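Local coordinates for cell wall surface anchor family protein (Streptococcus pneumoniae, PDB 4OQ1), which serves as the ancillary pilin RrgC and probably fastens the pilus to the bacterial cell wall, at residues 30-35 and 123-128; 198-203 and 218-223; 278-283 and 308-313. The protein carries 3 engineered substitutions. All coordinates share one frame; numbering follows the deposited sequence.

Interaction 1: 30-35 and 123-128; sequences LVLQLE and AEFLFE
Phe125 and Phe127, alternate residues of strand 120-129, direct their rings at Leu32 and Leu30 of strand 28-33, meeting across the interior of the N-terminal domain, consistent with the reversed immunoglobulin-like (IgG-rev) fold of this pilin. The evidence for packing across an interior rather than strand pairing is direct: no hydrogen bond joins the two segments, and the closest alpha carbons, Leu30 CA and Phe127 CA, stand 8.8 Å apart. Strand 28-33 instead makes its backbone bonds with strands 98-103 and 137-140.

Along 123-128 the alternation of a strand is plain. Glu124 takes no part and hydrogen-bonds through OE1 to His74 ND1. Phe125 faces inward, its CG placed between the backbone N and the carbonyl carbon (chi1 57°), which brings the far end of the ring to the leucine: Leu32 CD2 comes nearest to that end, 3.8 Å from Phe125 CZ, with the methyl lying obliquely to the ring. Leu126 packs instead on Tyr109 of strand 106-110. Phe127 returns to the interior, where its ring also meets that of Tyr108 and its side chain touches Ile139.

Here the other leucine uses the same branch in a different way, for Leu30 CD2 sits over the whole Phe127 ring in a CH-pi contact. It is 3.7 Å from the Phe127 centroid and 8° off the ring normal, so all six ring carbons are almost equally near, from Phe127 CE2 at 3.8 Å to Phe127 CD1 at 4.2 Å from Leu30 CD2.

Interaction 2: 198-203 and 218-223; sequences RTLYTD and YRFKEV
The alpha carbons come nearest at Thr199 and Val223, 8.0 Å between Thr199 CA and Val223 CA, while Leu200 CA and Phe220 CA are 9.4 Å apart, and no hydrogen bond crosses between the segments. Only methyl and ring carbons bridge that gap. Thr199 and Val223 reach toward each other tip to tip, Thr199 CG2 lying 4.0 Å from Val223 CG2. With the threonine chi1 at -60°, OG1 stands anti to the carbonyl carbon, which puts CG2 anti to the backbone N; OG1 is hydrogen-bonded to Lys169 NZ.

Both strands belong to the same antiparallel sheet of a prealbumin-like, CnaB-type domain. Strand 200-201 and strand 216-224 each pair with strand 167-174: Leu200 bonds through its backbone to Phe168, and Arg219 to Val171. Contact between the two strands is therefore left to side chains.

Leu200 and Phe220 cross at about a right angle. The leucine offers one methyl, CD2, at 4.1 Å from Phe220 CE1 and oblique to the ring. Although the CB of Phe220 does not point at the leucine, its ring end swings nearer; the side chain also packs on Leu153 of strand 150-157. Beyond it the chain bends in an inverse gamma turn centred on Glu222, whose weak bond runs from Val223 N to Lys221 O over 3.0 Å.

Interaction 3: 278-283 and 308-313; sequences FKVMKE and FRVEGL
Phe278 with Phe308, and two residues further on Val280 with Val310, make up the tightly packed part of this contact. The pairs span the two sheets of a prealbumin-like beta-sandwich: strand 277-284 lies in the five-stranded antiparallel sheet, and strand 307-310 in the sheet with 260-266 and 350-354.

The phenylalanine planes are inclined by just 22°, yet their centroids are 5.5 Å apart, which shows that the rings are slid past each other and barely overlap. Contact is made at neighbouring ring carbons, closest between Phe278 CE2 and Phe308 CZ at 3.8 Å. In Phe308 the CG sits between the backbone N and carbonyl carbon (chi1 62°), carrying the ring inward, where it also meets the ring of Phe262. Val280 and Val310 touch through one methyl each, Val280 CG2 to Val310 CG1 at 3.9 Å.

Past Val310 the packing slackens. Leu313 has its CB turned toward strand 277-284, but Leu313 CD1 stays 4.7 Å from Val280 CG1. On the solvent side, Arg309 and Glu311 are exposed, touch nothing of 278-283, and pair with each other: Arg309 NH2 to Glu311 OE1 is 2.6 Å, a bent hydrogen bond (N-H...O 136°) that is part of a salt bridge. The oxygen lies in the guanidinium plane but is approached from above its own carboxylate plane. Arg309 NE has a second acidic partner, Asp261.

The cross-sheet contact is wholly apolar, so its cohesion probably comes from burial of apolar surface and van der Waals contact, while charge is kept to exposed residues.

The three contacts follow one another along an elongated chain, and none shares a strand with another: centres of interactions 1 and 3 are 65 Å apart, on opposite sides of the chain's centre, with interaction 2 close to it. Interactions 2 and 3 fall in separate prealbumin-like ranges, yet their nearest atoms are about 10 Å apart. Interactions 1 and 3 are buried; interaction 2 is smaller and partly exposed. Interaction 3 spans two sheets, whereas interactions 1 and 2 each join non-adjacent strands of one sheet, those of interaction 2 both pairing with strand 167-174. All three are apolar, differing in a methyl over a ring face (interaction 1), methyl contacts (interaction 2) and slid rings (interaction 3).

Interaction 1: 30-35 and 123-128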
loop_
_atom_site.group_PDB
_atom_site.type_symbol
_atom_site.label_atom_id
_atom_site.label_comp_id
_atom_site.label_asym_id
_atom_site.label_seq_id
_atom_site.Cartn_x
_atom_site.Cartn_y
_atom_site.Cartn_z
ATOM N N LEU A 30 9.033 -37.558 -1.059
ATOM C CA LEU A 30 8.354 -36.797 -0.003
ATOM C C LEU A 30 7.567 -35.617 -0.634
ATOM O O LEU A 30 8.055 -34.866 -1.427
ATOM C CB LEU A 30 9.385 -36.248 1.024
ATOM C CG LEU A 30 8.820 -35.298 2.102
ATOM C CD1 LEU A 30 7.905 -35.904 3.085
ATOM C CD2 LEU A 30 10.031 -34.597 2.779
ATOM N N VAL A 31 6.303 -35.536 -0.257
ATOM C CA VAL A 31 5.402 -34.424 -0.667
ATOM C C VAL A 31 5.256 -33.456 0.577
ATOM O O VAL A 31 4.996 -33.931 1.716
ATOM C CB VAL A 31 4.013 -35.036 -1.108
ATOM C CG1 VAL A 31 2.877 -34.037 -1.073
ATOM C CG2 VAL A 31 4.082 -35.643 -2.507
ATOM N N LEU A 32 5.554 -32.162 0.373
ATOM C CA LEU A 32 5.414 -31.120 1.386
ATOM C C LEU A 32 4.307 -30.149 0.956
ATOM O O LEU A 32 4.316 -29.582 -0.111
ATOM C CB LEU A 32 6.732 -30.342 1.557
ATOM C CG LEU A 32 7.876 -31.190 2.132
ATOM C CD1 LEU A 32 9.207 -30.526 2.076
ATOM C CD2 LEU A 32 7.565 -31.566 3.572
ATOM N N GLN A 33 3.316 -29.973 1.806
ATOM C CA GLN A 33 2.287 -28.991 1.569
ATOM C C GLN A 33 2.590 -27.830 2.530
ATOM O O GLN A 33 2.986 -28.040 3.676
ATOM C CB GLN A 33 0.928 -29.665 1.783
ATOM C CG GLN A 33 0.570 -30.671 0.708
ATOM C CD GLN A 33 -0.518 -31.672 1.091
ATOM O OE1 GLN A 33 -1.079 -31.636 2.190
ATOM N NE2 GLN A 33 -0.865 -32.542 0.154
ATOM N N LEU A 34 2.445 -26.595 2.059
ATOM C CA LEU A 34 2.827 -25.426 2.833
ATOM C C LEU A 34 1.642 -24.483 3.097
ATOM O O LEU A 34 0.655 -24.465 2.312
ATOM C CB LEU A 34 3.868 -24.630 2.094
ATOM C CG LEU A 34 5.094 -25.368 1.592
ATOM C CD1 LEU A 34 5.993 -24.354 0.958
ATOM C CD2 LEU A 34 5.837 -26.149 2.689
ATOM N N GLU A 35 1.812 -23.646 4.098
ATOM C CA GLU A 35 0.902 -22.531 4.350
ATOM C C GLU A 35 1.071 -21.504 3.192
ATOM O O GLU A 35 2.191 -21.137 2.794
ATOM C CB GLU A 35 1.225 -21.882 5.677
ATOM C CG GLU A 35 1.184 -22.797 6.947
ATOM C CD GLU A 35 1.773 -22.139 8.193
ATOM O OE1 GLU A 35 1.913 -20.912 8.308
ATOM O OE2 GLU A 35 2.081 -22.829 9.190
ATOM N N ALA A 123 10.953 -24.444 8.854
ATOM C CA ALA A 123 10.148 -25.539 9.287
ATOM C C ALA A 123 11.044 -26.647 9.918
ATOM O O ALA A 123 11.906 -27.190 9.281
ATOM C CB ALA A 123 9.372 -26.087 8.115
ATOM N N GLU A 124 10.756 -27.003 11.141
ATOM C CA GLU A 124 11.488 -27.969 11.851
ATOM C C GLU A 124 10.709 -29.200 12.094
ATOM O O GLU A 124 9.747 -29.153 12.887
ATOM C CB GLU A 124 11.905 -27.401 13.142
ATOM C CG GLU A 124 12.879 -26.215 12.886
ATOM C CD GLU A 124 13.296 -25.467 14.184
ATOM O OE1 GLU A 124 12.976 -25.923 15.289
ATOM O OE2 GLU A 124 13.963 -24.421 14.042
ATOM N N PHE A 125 11.128 -30.289 11.434
ATOM C CA PHE A 125 10.424 -31.541 11.627
ATOM C C PHE A 125 11.318 -32.723 11.295
ATOM O O PHE A 125 12.415 -32.573 10.673
ATOM C CB PHE A 125 9.140 -31.588 10.785
ATOM C CG PHE A 125 9.363 -31.382 9.315
ATOM C CD1 PHE A 125 9.530 -30.122 8.740
ATOM C CD2 PHE A 125 9.432 -32.476 8.474
ATOM C CE1 PHE A 125 9.781 -30.007 7.395
ATOM C CE2 PHE A 125 9.651 -32.343 7.136
ATOM C CZ PHE A 125 9.783 -31.112 6.582
ATOM N N LEU A 126 10.796 -33.911 11.565
ATOM C CA LEU A 126 11.488 -35.098 11.142
ATOM C C LEU A 126 10.572 -35.783 10.186
ATOM O O LEU A 126 9.365 -35.648 10.288
ATOM C CB LEU A 126 11.660 -36.079 12.322
ATOM C CG LEU A 126 12.478 -35.783 13.560
ATOM C CD1 LEU A 126 12.648 -37.030 14.397
ATOM C CD2 LEU A 126 13.806 -35.279 13.137
ATOM N N PHE A 127 11.172 -36.492 9.275
ATOM C CA PHE A 127 10.444 -37.500 8.524
ATOM C C PHE A 127 11.205 -38.848 8.415
ATOM O O PHE A 127 12.417 -38.875 8.347
ATOM C CB PHE A 127 10.010 -36.935 7.150
ATOM C CG PHE A 127 11.106 -36.650 6.174
ATOM C CD1 PHE A 127 11.528 -37.621 5.265
ATOM C CD2 PHE A 127 11.775 -35.447 6.221
ATOM C CE1 PHE A 127 12.496 -37.361 4.307
ATOM C CE2 PHE A 127 12.806 -35.179 5.313
ATOM C CZ PHE A 127 13.184 -36.133 4.379
ATOM N N GLU A 128 10.471 -39.949 8.169
ATOM C CA GLU A 128 11.154 -41.241 8.143
ATOM C C GLU A 128 10.700 -41.964 6.885
ATOM O O GLU A 128 9.497 -42.004 6.605
ATOM C CB GLU A 128 10.859 -42.005 9.411
ATOM C CG GLU A 128 11.475 -43.397 9.380
ATOM C CD GLU A 128 11.232 -44.187 10.611
ATOM O OE1 GLU A 128 12.221 -44.519 11.247
ATOM O OE2 GLU A 128 10.064 -44.469 10.952
#

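Interaction 2: 198-203 and 218-223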
loop_
_atom_site.group_PDB
_atom_site.type_symbol
_atom_site.label_atom_id
_atom_site.label_comp_id
_atom_site.label_asym_id
_atom_site.label_seq_id
_atom_site.Cartn_x
_atom_site.Cartn_y
_atom_site.Cartn_z
ATOM N N ARG A 198 2.161 0.609 -5.402
ATOM C CA ARG A 198 0.791 0.522 -4.917
ATOM C C ARG A 198 0.460 1.683 -3.955
ATOM O O ARG A 198 1.308 2.157 -3.181
ATOM C CB ARG A 198 0.492 -0.825 -4.250
ATOM C CG ARG A 198 0.690 -2.027 -5.149
ATOM C CD ARG A 198 0.589 -3.335 -4.419
ATOM N NE ARG A 198 -0.722 -3.477 -3.766
ATOM C CZ ARG A 198 -1.035 -4.400 -2.841
ATOM N NH1 ARG A 198 -0.143 -5.314 -2.435
ATOM N NH2 ARG A 198 -2.239 -4.392 -2.299
ATOM N N THR A 199 -0.786 2.125 -4.038
ATOM C CA THR A 199 -1.353 3.000 -3.061
ATOM C C THR A 199 -2.031 2.157 -2.064
ATOM O O THR A 199 -2.761 1.220 -2.425
ATOM C CB THR A 199 -2.294 4.016 -3.699
ATOM O OG1 THR A 199 -1.505 4.767 -4.647
ATOM C CG2 THR A 199 -2.822 4.974 -2.707
ATOM N N LEU A 200 -1.794 2.478 -0.799
ATOM C CA LEU A 200 -2.404 1.735 0.350
ATOM C C LEU A 200 -3.570 2.575 0.850
ATOM O O LEU A 200 -3.423 3.758 1.082
ATOM C CB LEU A 200 -1.327 1.648 1.475
ATOM C CG LEU A 200 0.034 0.975 1.354
ATOM C CD1 LEU A 200 1.035 1.639 0.416
ATOM C CD2 LEU A 200 0.776 0.831 2.659
ATOM N N TYR A 201 -4.749 1.981 1.155
ATOM C CA TYR A 201 -5.892 2.749 1.522
ATOM C C TYR A 201 -6.390 2.351 2.902
ATOM O O TYR A 201 -6.493 1.170 3.194
ATOM C CB TYR A 201 -7.122 2.474 0.507
ATOM C CG TYR A 201 -6.844 3.019 -0.864
ATOM C CD1 TYR A 201 -6.257 2.220 -1.803
ATOM C CD2 TYR A 201 -7.088 4.338 -1.172
ATOM C CE1 TYR A 201 -5.927 2.708 -3.059
ATOM C CE2 TYR A 201 -6.731 4.889 -2.419
ATOM C CZ TYR A 201 -6.227 4.066 -3.388
ATOM O OH TYR A 201 -5.829 4.574 -4.625
ATOM N N THR A 202 -6.725 3.340 3.683
ATOM C CA THR A 202 -7.381 3.180 5.008
ATOM C C THR A 202 -8.620 2.383 4.901
ATOM O O THR A 202 -9.414 2.674 3.987
ATOM C CB THR A 202 -7.566 4.481 5.811
ATOM O OG1 THR A 202 -8.452 5.489 5.198
ATOM C CG2 THR A 202 -6.154 5.105 6.091
ATOM N N ASP A 203 -8.877 1.578 5.945
ATOM C CA ASP A 203 -10.045 0.658 5.988
ATOM C C ASP A 203 -11.176 1.333 6.731
ATOM O O ASP A 203 -11.094 2.497 7.053
ATOM C CB ASP A 203 -9.713 -0.710 6.616
ATOM C CG ASP A 203 -9.272 -0.621 8.086
ATOM O OD1 ASP A 203 -9.455 0.395 8.757
ATOM O OD2 ASP A 203 -8.677 -1.602 8.566
ATOM N N TYR A 218 11.014 4.512 7.787
ATOM C CA TYR A 218 9.979 4.530 6.735
ATOM C C TYR A 218 9.200 5.859 6.812
ATOM O O TYR A 218 9.228 6.537 7.810
ATOM C CB TYR A 218 8.986 3.315 6.863
ATOM C CG TYR A 218 9.675 2.010 6.610
ATOM C CD1 TYR A 218 10.246 1.318 7.677
ATOM C CD2 TYR A 218 9.842 1.516 5.328
ATOM C CE1 TYR A 218 10.922 0.154 7.472
ATOM C CE2 TYR A 218 10.569 0.352 5.079
ATOM C CZ TYR A 218 11.092 -0.352 6.176
ATOM O OH TYR A 218 11.756 -1.567 5.962
ATOM N N ARG A 219 8.426 6.104 5.752
ATOM C CA ARG A 219 7.576 7.288 5.638
ATOM C C ARG A 219 6.301 6.885 4.878
ATOM O O ARG A 219 6.381 6.259 3.802
ATOM C CB ARG A 219 8.389 8.235 4.859
ATOM C CG ARG A 219 7.867 9.588 4.581
ATOM C CD ARG A 219 9.123 10.344 4.095
ATOM N NE ARG A 219 10.080 10.783 5.111
ATOM C CZ ARG A 219 11.270 11.324 4.810
ATOM N NH1 ARG A 219 11.683 11.380 3.574
ATOM N NH2 ARG A 219 12.111 11.722 5.729
ATOM N N PHE A 220 5.148 7.227 5.479
ATOM C CA PHE A 220 3.875 7.102 4.822
ATOM C C PHE A 220 3.500 8.487 4.203
ATOM O O PHE A 220 3.424 9.471 4.930
ATOM C CB PHE A 220 2.799 6.652 5.802
ATOM C CG PHE A 220 2.825 5.238 6.145
ATOM C CD1 PHE A 220 1.968 4.350 5.523
ATOM C CD2 PHE A 220 3.573 4.777 7.235
ATOM C CE1 PHE A 220 1.953 3.009 5.890
ATOM C CE2 PHE A 220 3.528 3.435 7.612
ATOM C CZ PHE A 220 2.732 2.562 6.928
ATOM N N LYS A 221 3.354 8.551 2.870
ATOM C CA LYS A 221 3.024 9.766 2.182
ATOM C C LYS A 221 1.623 9.814 1.743
ATOM O O LYS A 221 1.153 8.897 1.089
ATOM C CB LYS A 221 3.918 9.957 0.943
ATOM C CG LYS A 221 5.364 9.656 1.152
ATOM C CD LYS A 221 6.124 9.843 -0.155
ATOM C CE LYS A 221 6.184 11.266 -0.659
ATOM N NZ LYS A 221 7.072 12.022 0.262
ATOM N N GLU A 222 0.911 10.877 2.121
ATOM C CA GLU A 222 -0.552 10.942 1.854
ATOM C C GLU A 222 -0.865 11.425 0.428
ATOM O O GLU A 222 -1.288 12.566 0.219
ATOM C CB GLU A 222 -1.252 11.825 2.877
ATOM C CG GLU A 222 -2.739 11.761 2.771
ATOM C CD GLU A 222 -3.466 12.382 3.976
ATOM O OE1 GLU A 222 -2.828 12.726 4.963
ATOM O OE2 GLU A 222 -4.693 12.578 3.844
ATOM N N VAL A 223 -0.695 10.543 -0.533
ATOM C CA VAL A 223 -0.815 10.863 -1.933
ATOM C C VAL A 223 -2.232 11.032 -2.392
ATOM O O VAL A 223 -2.444 11.741 -3.359
ATOM C CB VAL A 223 -0.099 9.803 -2.843
ATOM C CG1 VAL A 223 1.388 9.920 -2.616
ATOM C CG2 VAL A 223 -0.677 8.389 -2.625
#

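Interaction 3: 278-283 and 308-313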
loop_
_atom_site.group_PDB
_atom_site.type_symbol
_atom_site.label_atom_id
_atom_site.label_comp_id
_atom_site.label_asym_id
_atom_site.label_seq_id
_atom_site.Cartn_x
_atom_site.Cartn_y
_atom_site.Cartn_z
ATOM N N PHE A 278 -16.759 30.020 -17.771
ATOM C CA PHE A 278 -15.620 29.755 -16.981
ATOM C C PHE A 278 -15.492 28.331 -16.471
ATOM O O PHE A 278 -16.512 27.656 -16.093
ATOM C CB PHE A 278 -15.563 30.652 -15.766
ATOM C CG PHE A 278 -15.756 32.116 -16.046
ATOM C CD1 PHE A 278 -14.646 32.962 -16.189
ATOM C CD2 PHE A 278 -17.012 32.661 -16.084
ATOM C CE1 PHE A 278 -14.831 34.341 -16.375
ATOM C CE2 PHE A 278 -17.199 34.024 -16.323
ATOM C CZ PHE A 278 -16.079 34.852 -16.460
ATOM N N LYS A 279 -14.254 27.894 -16.336
ATOM C CA LYS A 279 -13.997 26.641 -15.609
ATOM C C LYS A 279 -13.492 26.941 -14.264
ATOM O O LYS A 279 -12.617 27.831 -14.113
ATOM C CB LYS A 279 -12.994 25.814 -16.415
ATOM C CG LYS A 279 -12.684 24.468 -15.869
ATOM C CD LYS A 279 -11.835 23.677 -16.860
ATOM C CE LYS A 279 -12.572 23.262 -18.144
ATOM N NZ LYS A 279 -11.703 22.503 -19.127
ATOM N N VAL A 280 -14.044 26.264 -13.232
ATOM C CA VAL A 280 -13.576 26.552 -11.904
ATOM C C VAL A 280 -12.333 25.760 -11.551
ATOM O O VAL A 280 -12.336 24.592 -11.734
ATOM C CB VAL A 280 -14.682 26.265 -10.846
ATOM C CG1 VAL A 280 -14.129 26.609 -9.503
ATOM C CG2 VAL A 280 -15.970 27.058 -11.138
ATOM N N MET A 281 -11.272 26.393 -11.089
ATOM C CA MET A 281 -9.990 25.713 -10.830
ATOM C C MET A 281 -9.423 26.050 -9.487
ATOM O O MET A 281 -9.711 27.102 -8.928
ATOM C CB MET A 281 -8.923 26.217 -11.793
ATOM C CG MET A 281 -9.414 26.433 -13.198
ATOM S SD MET A 281 -9.125 24.955 -14.174
ATOM C CE MET A 281 -8.500 25.813 -15.570
ATOM N N LYS A 282 -8.562 25.163 -8.996
ATOM C CA LYS A 282 -7.679 25.439 -7.882
ATOM C C LYS A 282 -6.262 25.466 -8.383
ATOM O O LYS A 282 -5.994 25.060 -9.494
ATOM C CB LYS A 282 -7.874 24.512 -6.711
ATOM C CG LYS A 282 -7.833 23.007 -6.932
ATOM C CD LYS A 282 -8.680 22.326 -5.832
ATOM C CE LYS A 282 -8.727 20.798 -5.943
ATOM N NZ LYS A 282 -7.492 20.181 -5.382
ATOM N N GLU A 283 -5.363 26.017 -7.611
ATOM C CA GLU A 283 -4.014 25.956 -8.011
ATOM C C GLU A 283 -3.259 25.010 -7.106
ATOM O O GLU A 283 -3.452 25.039 -5.926
ATOM C CB GLU A 283 -3.352 27.300 -7.995
ATOM C CG GLU A 283 -1.911 27.237 -8.472
ATOM C CD GLU A 283 -0.998 27.461 -7.330
ATOM O OE1 GLU A 283 -1.377 28.392 -6.652
ATOM O OE2 GLU A 283 0.005 26.719 -7.087
ATOM N N PHE A 308 -24.389 33.478 -12.242
ATOM C CA PHE A 308 -23.898 32.142 -12.072
ATOM C C PHE A 308 -23.358 31.985 -10.663
ATOM O O PHE A 308 -23.134 32.950 -9.938
ATOM C CB PHE A 308 -22.876 31.775 -13.153
ATOM C CG PHE A 308 -21.625 32.645 -13.144
ATOM C CD1 PHE A 308 -21.617 33.883 -13.720
ATOM C CD2 PHE A 308 -20.431 32.157 -12.588
ATOM C CE1 PHE A 308 -20.474 34.619 -13.703
ATOM C CE2 PHE A 308 -19.269 32.936 -12.613
ATOM C CZ PHE A 308 -19.322 34.121 -13.158
ATOM N N ARG A 309 -23.039 30.736 -10.310
ATOM C CA ARG A 309 -22.895 30.364 -8.951
ATOM C C ARG A 309 -22.030 29.083 -8.813
ATOM O O ARG A 309 -22.020 28.291 -9.685
ATOM C CB ARG A 309 -24.308 30.029 -8.476
ATOM C CG ARG A 309 -24.471 29.990 -7.028
ATOM C CD ARG A 309 -25.964 29.944 -6.709
ATOM N NE ARG A 309 -26.085 30.066 -5.276
ATOM C CZ ARG A 309 -26.208 29.040 -4.446
ATOM N NH1 ARG A 309 -26.295 29.250 -3.138
ATOM N NH2 ARG A 309 -26.273 27.808 -4.923
ATOM N N VAL A 310 -21.298 29.006 -7.716
ATOM C CA VAL A 310 -20.623 27.762 -7.265
ATOM C C VAL A 310 -21.110 27.491 -5.821
ATOM O O VAL A 310 -21.192 28.395 -4.979
ATOM C CB VAL A 310 -19.084 27.874 -7.293
ATOM C CG1 VAL A 310 -18.628 28.358 -8.637
ATOM C CG2 VAL A 310 -18.576 28.845 -6.226
ATOM N N GLU A 311 -21.499 26.258 -5.595
ATOM C CA GLU A 311 -22.065 25.901 -4.318
ATOM C C GLU A 311 -21.369 24.661 -3.711
ATOM O O GLU A 311 -20.883 23.775 -4.428
ATOM C CB GLU A 311 -23.575 25.665 -4.499
ATOM C CG GLU A 311 -24.253 25.121 -3.234
ATOM C CD GLU A 311 -25.785 25.085 -3.309
ATOM O OE1 GLU A 311 -26.334 25.283 -4.425
ATOM O OE2 GLU A 311 -26.439 24.856 -2.246
ATOM N N GLY A 312 -21.392 24.590 -2.392
ATOM C CA GLY A 312 -20.723 23.504 -1.668
ATOM C C GLY A 312 -19.247 23.808 -1.824
ATOM O O GLY A 312 -18.834 24.944 -1.842
ATOM N N LEU A 313 -18.388 22.872 -1.976
ATOM C CA LEU A 313 -17.039 23.432 -2.198
ATOM C C LEU A 313 -16.300 23.974 -0.918
ATOM O O LEU A 313 -16.654 24.933 -0.215
ATOM C CB LEU A 313 -17.127 24.450 -3.350
ATOM C CG LEU A 313 -15.890 25.101 -3.873
ATOM C CD1 LEU A 313 -16.061 25.510 -5.334
ATOM C CD2 LEU A 313 -15.689 26.273 -2.979
#